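Local atomic coordinates of flagellar biosynthetic protein FlhB (Aquifex aeolicus, PDB entry 3B1S), a protein that is probably required to form the rod of the flagellar basal body and may take part in the flagellin export apparatus, represented here by its C-terminal domain. Residues P55-G60 and P65-A70. Sequence-based numbering, arbitrary orientation.
Sequences PAVEVG and PKFYKA
The methyl group of Ala56 meets the outer edge of the Phe67 ring, lying close to the ring plane. Ala56 CB is 3.6 Å from both CE2 and CZ of Phe67, which puts the methyl against one side of the hexagon. A single methyl suits this place, being apolar and short enough for the ring edge to come close to the backbone of the loop. Val57 adds a looser contact from an oblique direction, its CG1 standing 4.4 Å from CE2 of Phe67; this branched side chain is buried, whereas Ala56 is exposed. Ala56 CA and Phe67 CA are 9.6 Å apart, a gap that a long aromatic side chain can fill; with CG of Phe67 anti to the carbonyl carbon (chi1 -76°), the ring edge meets the Ala56 methyl. The contact closes the connection between helix 47-53 and helix 68-84, the last helix of this C-terminal domain of a type III secretion exporter, and Phe67 also packs on Leu53 of the earlier helix. The backbone carrying Phe67 makes a turn, with a hydrogen bond from Tyr68 N to Pro65 O of 2.8 Å. Pro65, whose ring restricts phi, suits the turn leading into helix 68-84. On the loop side, Lys23 NZ donates a hydrogen bond to Val57 O, and Gly60 shares backbone hydrogen bonding with Val20 of strand 19-25.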
# COMPACT_ATOMS: atom_id res chain seq x y z
N PRO D 55 -6.55 9.12 -0.01
CA PRO D 55 -6.23 10.45 0.52
C PRO D 55 -6.13 10.40 2.03
O PRO D 55 -5.52 11.28 2.64
CB PRO D 55 -7.45 11.29 0.11
CG PRO D 55 -8.07 10.53 -1.06
CD PRO D 55 -7.88 9.10 -0.65
N ALA D 56 -6.70 9.35 2.60
CA ALA D 56 -6.93 9.25 4.03
C ALA D 56 -5.64 9.11 4.85
O ALA D 56 -5.52 9.67 5.94
CB ALA D 56 -7.89 8.11 4.32
N VAL D 57 -4.76 8.26 4.35
CA VAL D 57 -3.55 7.91 5.06
C VAL D 57 -2.26 8.24 4.38
O VAL D 57 -2.25 8.80 3.31
CB VAL D 57 -3.55 6.45 5.41
CG1 VAL D 57 -4.52 6.19 6.53
CG2 VAL D 57 -3.93 5.65 4.21
N GLU D 58 -1.17 7.92 5.05
CA GLU D 58 0.11 8.28 4.53
C GLU D 58 1.17 7.23 4.82
O GLU D 58 1.03 6.42 5.74
CB GLU D 58 0.53 9.64 5.10
CG GLU D 58 0.91 9.62 6.59
CD GLU D 58 1.25 11.00 7.12
OE1 GLU D 58 0.44 11.93 6.90
OE2 GLU D 58 2.32 11.16 7.76
N VAL D 59 2.23 7.28 4.04
CA VAL D 59 3.28 6.28 4.08
C VAL D 59 4.09 6.24 5.37
O VAL D 59 4.75 7.21 5.74
CB VAL D 59 4.22 6.45 2.90
CG1 VAL D 59 5.29 5.36 2.89
CG2 VAL D 59 3.40 6.45 1.60
N GLY D 60 4.04 5.09 6.03
CA GLY D 60 4.77 4.85 7.27
C GLY D 60 3.88 4.96 8.50
O GLY D 60 4.28 4.56 9.58
N PRO D 65 -7.93 4.07 13.31
CA PRO D 65 -8.94 3.21 13.92
C PRO D 65 -10.22 3.07 13.06
O PRO D 65 -10.72 1.95 12.88
CB PRO D 65 -9.18 3.88 15.26
CG PRO D 65 -7.78 4.33 15.65
CD PRO D 65 -7.15 4.78 14.34
N LYS D 66 -10.63 4.11 12.37
CA LYS D 66 -11.83 4.00 11.60
C LYS D 66 -11.76 2.89 10.60
O LYS D 66 -12.65 2.08 10.52
CB LYS D 66 -12.00 5.25 10.78
CG LYS D 66 -12.55 4.95 9.41
CD LYS D 66 -13.47 6.03 8.90
CE LYS D 66 -14.58 5.44 8.03
NZ LYS D 66 -15.56 6.43 7.53
N PHE D 67 -10.66 2.77 9.90
CA PHE D 67 -10.57 1.76 8.88
C PHE D 67 -10.53 0.35 9.40
O PHE D 67 -10.53 -0.57 8.63
CB PHE D 67 -9.34 1.97 8.02
CG PHE D 67 -9.47 3.07 7.06
CD1 PHE D 67 -10.38 3.00 6.04
CD2 PHE D 67 -8.68 4.19 7.16
CE1 PHE D 67 -10.50 4.01 5.16
CE2 PHE D 67 -8.80 5.20 6.27
CZ PHE D 67 -9.71 5.11 5.27
N TYR D 68 -10.42 0.16 10.70
CA TYR D 68 -10.16 -1.19 11.17
C TYR D 68 -11.24 -2.13 10.66
O TYR D 68 -10.98 -3.31 10.44
CB TYR D 68 -10.03 -1.27 12.68
CG TYR D 68 -8.90 -0.46 13.26
CD1 TYR D 68 -8.87 -0.16 14.62
CD2 TYR D 68 -7.87 0.02 12.46
CE1 TYR D 68 -7.83 0.59 15.19
CE2 TYR D 68 -6.82 0.78 13.02
CZ TYR D 68 -6.82 1.06 14.39
OH TYR D 68 -5.82 1.80 14.97
N LYS D 69 -12.39 -1.57 10.35
CA LYS D 69 -13.51 -2.36 9.86
C LYS D 69 -13.36 -3.09 8.53
O LYS D 69 -13.66 -4.25 8.43
CB LYS D 69 -14.69 -1.41 9.67
CG LYS D 69 -14.50 -0.42 8.53
CD LYS D 69 -15.81 0.23 8.12
CE LYS D 69 -16.06 1.56 8.80
NZ LYS D 69 -17.45 2.03 8.62
N ALA D 70 -12.86 -2.41 7.52
CA ALA D 70 -12.80 -3.01 6.18
C ALA D 70 -11.47 -3.69 5.89
O ALA D 70 -11.41 -4.59 5.04
CB ALA D 70 -13.16 -1.97 5.09